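Local coordinates for D-threo-3-hydroxyaspartate dehydratase (Delftia, PDB 3WQC), which deaminates D-threo-3-hydroxyaspartate to oxaloacetate and ammonium with the help of pyridoxal 5'-phosphate and a divalent metal ion, and also acts on D-serine, at residues B[28-31]-B[32-36]; B[60-63]-B[64-67]; B[276-279]-B[280-283]. All coordinates share one frame; numbering follows the deposited sequence.

Contact 1. Residues B[28-31]-B[32-36]; sequences DRMQ and RNIAR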
loop_
_atom_site.group_PDB
_atom_site.type_symbol
_atom_site.label_atom_id
_atom_site.label_comp_id
_atom_site.label_asym_id
_atom_site.label_seq_id
_atom_site.Cartn_x
_atom_site.Cartn_y
_atom_site.Cartn_z
ATOM N N ASP B 28 -3.187 -24.407 5.782
ATOM C CA ASP B 28 -2.865 -25.232 6.954
ATOM C C ASP B 28 -2.196 -24.374 8.042
ATOM O O ASP B 28 -2.533 -24.513 9.243
ATOM C CB ASP B 28 -1.982 -26.424 6.511
ATOM C CG ASP B 28 -2.822 -27.550 5.704
ATOM O OD1 ASP B 28 -3.998 -27.369 5.189
ATOM O OD2 ASP B 28 -2.275 -28.662 5.571
ATOM N N ARG B 29 -1.276 -23.441 7.636
ATOM C CA ARG B 29 -0.661 -22.537 8.646
ATOM C C ARG B 29 -1.706 -21.596 9.198
ATOM O O ARG B 29 -1.711 -21.338 10.424
ATOM C CB ARG B 29 0.430 -21.680 8.027
ATOM C CG ARG B 29 1.661 -22.525 7.700
ATOM C CD ARG B 29 2.769 -21.644 7.121
ATOM N NE ARG B 29 3.991 -22.438 6.838
ATOM C CZ ARG B 29 5.176 -21.860 6.582
ATOM N NH1 ARG B 29 5.362 -20.504 6.635
ATOM N NH2 ARG B 29 6.218 -22.638 6.358
ATOM N N MET B 30 -2.599 -21.083 8.336
ATOM C CA MET B 30 -3.675 -20.138 8.812
ATOM C C MET B 30 -4.566 -20.891 9.846
ATOM O O MET B 30 -4.858 -20.326 10.960
ATOM C CB MET B 30 -4.578 -19.662 7.692
ATOM C CG MET B 30 -5.632 -18.655 8.137
ATOM S SD MET B 30 -6.901 -18.381 6.900
ATOM C CE MET B 30 -7.925 -19.903 6.967
ATOM N N GLN B 31 -4.943 -22.135 9.587
ATOM C CA GLN B 31 -5.776 -22.869 10.569
ATOM C C GLN B 31 -5.059 -23.121 11.872
ATOM O O GLN B 31 -5.695 -23.021 12.942
ATOM C CB GLN B 31 -6.187 -24.198 9.968
ATOM C CG GLN B 31 -7.365 -23.915 9.092
ATOM C CD GLN B 31 -8.661 -23.408 9.842
ATOM O OE1 GLN B 31 -9.462 -22.885 9.205
ATOM N NE2 GLN B 31 -8.829 -23.658 11.147
ATOM N N ARG B 32 -3.738 -23.375 11.855
ATOM C CA ARG B 32 -2.936 -23.565 13.120
ATOM C C ARG B 32 -2.971 -22.245 13.868
ATOM O O ARG B 32 -3.074 -22.225 15.089
ATOM C CB ARG B 32 -1.444 -23.951 12.919
ATOM C CG ARG B 32 -1.233 -25.458 12.635
ATOM C CD ARG B 32 0.120 -25.761 12.006
ATOM N NE ARG B 32 -0.308 -26.585 10.871
ATOM C CZ ARG B 32 0.200 -26.572 9.636
ATOM N NH1 ARG B 32 1.256 -25.805 9.340
ATOM N NH2 ARG B 32 -0.380 -27.309 8.689
ATOM N N ASN B 33 -2.811 -21.109 13.177
ATOM C CA ASN B 33 -2.808 -19.789 13.896
ATOM C C ASN B 33 -4.175 -19.519 14.524
ATOM O O ASN B 33 -4.231 -19.025 15.655
ATOM C CB ASN B 33 -2.485 -18.696 12.843
ATOM C CG ASN B 33 -1.051 -18.760 12.333
ATOM O OD1 ASN B 33 -0.162 -19.395 12.949
ATOM N ND2 ASN B 33 -0.796 -18.095 11.174
ATOM N N ILE B 34 -5.237 -19.835 13.791
ATOM C CA ILE B 34 -6.625 -19.626 14.247
ATOM C C ILE B 34 -6.810 -20.443 15.530
ATOM O O ILE B 34 -7.334 -19.952 16.555
ATOM C CB ILE B 34 -7.669 -19.953 13.134
ATOM C CG1 ILE B 34 -7.582 -18.824 12.113
ATOM C CG2 ILE B 34 -9.058 -20.189 13.699
ATOM C CD1 ILE B 34 -8.457 -19.045 10.890
ATOM N N ALA B 35 -6.428 -21.709 15.471
ATOM C CA ALA B 35 -6.635 -22.637 16.642
ATOM C C ALA B 35 -5.828 -22.176 17.809
ATOM O O ALA B 35 -6.299 -22.215 18.969
ATOM C CB ALA B 35 -6.179 -24.013 16.272
ATOM N N ARG B 36 -4.574 -21.765 17.569
ATOM C CA ARG B 36 -3.705 -21.375 18.672
ATOM C C ARG B 36 -4.340 -20.194 19.481
ATOM O O ARG B 36 -4.348 -20.180 20.737
ATOM C CB ARG B 36 -2.289 -20.992 18.224
ATOM C CG ARG B 36 -1.369 -20.370 19.329
ATOM C CD ARG B 36 -0.044 -19.971 18.753
ATOM N NE ARG B 36 0.796 -19.305 19.741
ATOM C CZ ARG B 36 1.791 -18.431 19.469
ATOM N NH1 ARG B 36 2.153 -18.207 18.212
ATOM N NH2 ARG B 36 2.475 -17.826 20.453
#
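Arg32 folds back along helix 27-44 over the backbone of Asp28 and Arg29, one turn earlier, in the part of the chain related to the alanine racemase barrel domain. Its CB lies 3.6 Å from Arg29 O. CG then passes Asp28 O at 3.8 Å and CD stays beside the same oxygen. A bend at chi3 (-130°) brings the guanidinium over this carbonyl, so that Asp28 O sits 3.3 Å above one face, toward its rim. At the tip NH1 rests on Arg29 CG at 3.7 Å. A long salt bridge, Arg32 NH2 to Asp28 OD2, is modelled, but the place of NH2 is doubtful. Asp28 O takes its helical bond from Arg32 N (3.1 Å). On another side of the helix, Ile34 CD1 lies 4.0 Å from Met30 CG, the two side chains running alongside, while Asn33 ND2 is bonded to Val249 O and Asp265 O. The buried side of the helix is thus fixed by the Asn33 amide and the apolar Met30 and Ile34, whereas the exposed Arg32 is loosely held: its guanidinium lies over Asp28 O, with at most that doubtful bridge to the carboxylate.

Contact 2. Residues B[60-63]-B[64-67]; sequences VAAA and QRAA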
loop_
_atom_site.group_PDB
_atom_site.type_symbol
_atom_site.label_atom_id
_atom_site.label_comp_id
_atom_site.label_asym_id
_atom_site.label_seq_id
_atom_site.Cartn_x
_atom_site.Cartn_y
_atom_site.Cartn_z
ATOM N N VAL B 60 -11.925 -15.780 5.378
ATOM C CA VAL B 60 -10.945 -15.840 6.486
ATOM C C VAL B 60 -11.694 -15.604 7.800
ATOM O O VAL B 60 -11.539 -16.426 8.769
ATOM C CB VAL B 60 -9.851 -14.782 6.371
ATOM C CG1 VAL B 60 -8.904 -14.744 7.609
ATOM C CG2 VAL B 60 -9.016 -15.026 5.075
ATOM N N ALA B 61 -12.582 -14.619 7.875
ATOM C CA ALA B 61 -13.365 -14.391 9.083
ATOM C C ALA B 61 -14.291 -15.586 9.334
ATOM O O ALA B 61 -14.579 -15.900 10.514
ATOM C CB ALA B 61 -14.213 -13.120 8.902
ATOM N N ALA B 62 -14.778 -16.253 8.266
ATOM C CA ALA B 62 -15.635 -17.428 8.489
ATOM C C ALA B 62 -14.864 -18.507 9.214
ATOM O O ALA B 62 -15.381 -19.215 10.074
ATOM C CB ALA B 62 -16.199 -17.993 7.160
ATOM N N ALA B 63 -13.604 -18.715 8.871
ATOM C CA ALA B 63 -12.758 -19.695 9.557
ATOM C C ALA B 63 -12.553 -19.311 11.007
ATOM O O ALA B 63 -12.543 -20.161 11.917
ATOM C CB ALA B 63 -11.399 -19.884 8.863
ATOM N N GLN B 64 -12.309 -18.044 11.267
ATOM C CA GLN B 64 -12.200 -17.550 12.679
ATOM C C GLN B 64 -13.514 -17.805 13.448
ATOM O O GLN B 64 -13.450 -18.287 14.602
ATOM C CB GLN B 64 -11.854 -16.064 12.673
ATOM C CG GLN B 64 -10.374 -15.875 12.141
ATOM C CD GLN B 64 -10.005 -14.435 11.875
ATOM O OE1 GLN B 64 -9.049 -13.886 12.552
ATOM N NE2 GLN B 64 -10.656 -13.829 10.914
ATOM N N ARG B 65 -14.673 -17.552 12.817
ATOM C CA ARG B 65 -15.989 -17.746 13.488
ATOM C C ARG B 65 -16.192 -19.253 13.735
ATOM O O ARG B 65 -16.559 -19.663 14.878
ATOM C CB ARG B 65 -17.126 -17.206 12.645
ATOM C CG ARG B 65 -18.531 -17.455 13.242
ATOM C CD ARG B 65 -19.560 -16.719 12.368
ATOM N NE ARG B 65 -19.679 -17.298 10.998
ATOM C CZ ARG B 65 -19.196 -16.773 9.825
ATOM N NH1 ARG B 65 -19.404 -17.431 8.663
ATOM N NH2 ARG B 65 -18.531 -15.594 9.810
ATOM N N ALA B 66 -15.896 -20.100 12.741
ATOM C CA ALA B 66 -16.049 -21.544 12.896
ATOM C C ALA B 66 -15.233 -22.124 14.081
ATOM O O ALA B 66 -15.676 -23.102 14.752
ATOM C CB ALA B 66 -15.715 -22.290 11.609
ATOM N N ALA B 67 -14.086 -21.521 14.353
ATOM C CA ALA B 67 -13.184 -21.963 15.409
ATOM C C ALA B 67 -13.627 -21.552 16.809
ATOM O O ALA B 67 -13.090 -22.066 17.783
ATOM C CB ALA B 67 -11.730 -21.594 15.154
#
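Gln64 lies alongside Val60, one turn on, in the alpha-helix 58-66, a helix of the alanine racemase-like, PLP-binding alpha/beta barrel. Backbone bonds of the i to i+4 kind run through the whole stretch. Gln64 N meets Val60 O at 3.1 Å, and Arg65 N reaches Ala61 O at 2.8 Å. Ala66 N binds Ala62 O in the same way, but the bond from Ala67 N to Ala63 O is more bent, 140° at the hydrogen.

Among side-chain polar contacts, the Gln64 amide curls back on its own helix. CG stands anti to the carbonyl carbon (chi1 -69°) and the chain beyond it is extended, which carries NE2 past Val60 O; the resulting bond, 3.5 Å from NE2 to that oxygen, is weak. Val60 O therefore receives one firm and one weak donor. The buried Gln64 side chain lies about 9 Å from the bound pyridoxal phosphate and packs on Pro50 and Val249.

Van der Waals contacts of methyl groups with polar tips complete the turn. Val60 CG1 runs alongside the glutamine and comes within 3.9 Å of Gln64 NE2. On the exposed side Arg65 bends at chi3 (67°), bringing one face of its guanidinium over Ala62 CA, and its NH1 ends 3.6 Å from Ala62 CB.

Contact 3. Residues B[276-279]-B[280-283]; sequences GHQA and DKGW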
loop_
_atom_site.group_PDB
_atom_site.type_symbol
_atom_site.label_atom_id
_atom_site.label_comp_id
_atom_site.label_asym_id
_atom_site.label_seq_id
_atom_site.Cartn_x
_atom_site.Cartn_y
_atom_site.Cartn_z
ATOM N N GLY B 276 14.935 -10.860 -14.010
ATOM C CA GLY B 276 16.213 -10.327 -14.496
ATOM C C GLY B 276 17.267 -10.409 -13.427
ATOM O O GLY B 276 16.992 -10.920 -12.325
ATOM N N HIS B 277 18.484 -9.950 -13.761
ATOM C CA HIS B 277 19.591 -9.906 -12.826
ATOM C C HIS B 277 20.484 -8.685 -13.025
ATOM O O HIS B 277 20.517 -8.087 -14.125
ATOM C CB HIS B 277 20.481 -11.142 -13.030
ATOM C CG HIS B 277 19.768 -12.444 -12.854
ATOM N ND1 HIS B 277 19.088 -13.102 -13.873
ATOM C CD2 HIS B 277 19.508 -13.148 -11.706
ATOM C CE1 HIS B 277 18.512 -14.223 -13.378
ATOM N NE2 HIS B 277 18.745 -14.244 -12.046
ATOM N N GLN B 278 21.330 -8.388 -11.997
ATOM C CA GLN B 278 22.618 -7.577 -12.208
ATOM C C GLN B 278 23.709 -8.457 -11.589
ATOM O O GLN B 278 23.919 -8.489 -10.358
ATOM C CB GLN B 278 22.578 -6.163 -11.568
ATOM C CG GLN B 278 21.615 -5.206 -12.259
ATOM C CD GLN B 278 21.919 -4.916 -13.732
ATOM O OE1 GLN B 278 22.969 -5.345 -14.273
ATOM N NE2 GLN B 278 21.036 -4.241 -14.407
ATOM N N ALA B 279 24.313 -9.315 -12.395
ATOM C CA ALA B 279 25.150 -10.401 -11.862
ATOM C C ALA B 279 26.327 -9.864 -11.090
ATOM O O ALA B 279 26.726 -10.489 -10.068
ATOM C CB ALA B 279 25.611 -11.353 -13.007
ATOM N N ASP B 280 26.888 -8.722 -11.526
ATOM C CA ASP B 280 28.104 -8.229 -10.864
ATOM C C ASP B 280 27.840 -7.655 -9.485
ATOM O O ASP B 280 28.765 -7.495 -8.659
ATOM C CB ASP B 280 28.882 -7.238 -11.729
ATOM C CG ASP B 280 28.128 -6.001 -12.040
ATOM O OD1 ASP B 280 26.909 -5.893 -11.727
ATOM O OD2 ASP B 280 28.758 -5.171 -12.709
ATOM N N LYS B 281 26.565 -7.395 -9.204
ATOM C CA LYS B 281 26.192 -6.913 -7.889
ATOM C C LYS B 281 25.531 -8.021 -7.082
ATOM O O LYS B 281 25.092 -7.758 -5.955
ATOM C CB LYS B 281 25.209 -5.727 -8.008
ATOM C CG LYS B 281 25.856 -4.495 -8.619
ATOM C CD LYS B 281 24.994 -3.231 -8.497
ATOM C CE LYS B 281 23.978 -3.121 -9.644
ATOM N NZ LYS B 281 23.614 -1.686 -9.823
ATOM N N GLY B 282 25.358 -9.218 -7.625
ATOM C CA GLY B 282 24.648 -10.299 -6.917
ATOM C C GLY B 282 23.138 -10.030 -6.786
ATOM O O GLY B 282 22.515 -10.495 -5.803
ATOM N N TRP B 283 22.534 -9.272 -7.739
ATOM C CA TRP B 283 21.089 -9.018 -7.673
ATOM C C TRP B 283 20.292 -9.916 -8.518
ATOM O O TRP B 283 20.679 -10.136 -9.707
ATOM C CB TRP B 283 20.769 -7.649 -8.238
ATOM C CG TRP B 283 21.225 -6.462 -7.420
ATOM C CD1 TRP B 283 21.955 -6.477 -6.200
ATOM C CD2 TRP B 283 21.013 -5.055 -7.762
ATOM N NE1 TRP B 283 22.174 -5.192 -5.779
ATOM C CE2 TRP B 283 21.621 -4.274 -6.694
ATOM C CE3 TRP B 283 20.446 -4.377 -8.855
ATOM C CZ2 TRP B 283 21.633 -2.862 -6.709
ATOM C CZ3 TRP B 283 20.407 -2.970 -8.832
ATOM C CH2 TRP B 283 21.021 -2.213 -7.789
HETATM O O HOH W 1 25.513 -4.182 -13.159
#
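Two consecutive residues, Gly282 and Trp283, stand opposite a single one, Gln278: a G1 beta bulge closing a tight beta hairpin between strands 268-278 and 283-286. Glycine occupies the bulge position with positive phi (70°). Gln278 and Trp283 form the antiparallel hydrogen-bonded pair, Gln278 N giving to Trp283 O at 3.0 Å and Trp283 N to Gln278 O at 3.1 Å. The latter oxygen is gripped twice, since Lys281 N binds it as well, and the two donors arrive from opposite faces of the carbonyl plane. Residues 279-281 coil into a short 3-10 turn, after which Gly282 N bonds to Ala279 O from well above the plane of that carbonyl.

The side chains of Gln278, Lys281 and Trp283 gather on one side of the hairpin. Gln278 CG meets Trp283 CE3 at 3.7 Å, the amide and indole planes standing 74° apart. Lys281 runs alongside the glutamine, its CE 3.9 Å from Gln278 CB, and a bend at chi3 (-85°) lays this CE over the rim of one indole face. In the two-chain assembly of this crystal the hairpin tip packs against the second subunit, beside a segment that includes cofactor-pocket residue Arg151: Gln278 NE2 donates to Arg151 O and Gly153 O of that subunit, and Gly149 of the second subunit packs on Lys281 and Trp283. His277 is held separately, its NE2 bonded to Phe349 O, while its CA makes a CA-H...O contact with Trp283 O.

A water bridges the Gln278 and Asp280 side chains, giving one hydrogen to Gln278 OE1, 3.0 Å away, and the other to Asp280 OD1, 2.6 Å away.

Overall arrangement
Contacts 1 and 2 are short pieces of two barrel-domain helices, 27-44 and 58-66, that pack on each other. Ile34 CG2 comes within 3.4 Å of Ala67 CB, and Ile34 also packs against Ala63 and the CG of Gln64, joining the helices, while Arg32 and Arg65 lie at the surface. All three contacts are partly buried, but the centres of contacts 1 and 2 lie 15 and 14 Å from the chain centre, that of contact 3, in the other domain, 35 Å. There the chemistry is of a beta hairpin: cross-strand bonds, a bulge and an indole, its buried glutamine binding the second subunit of the crystal's two-chain assembly, whereas Gln64 turns toward its own helix.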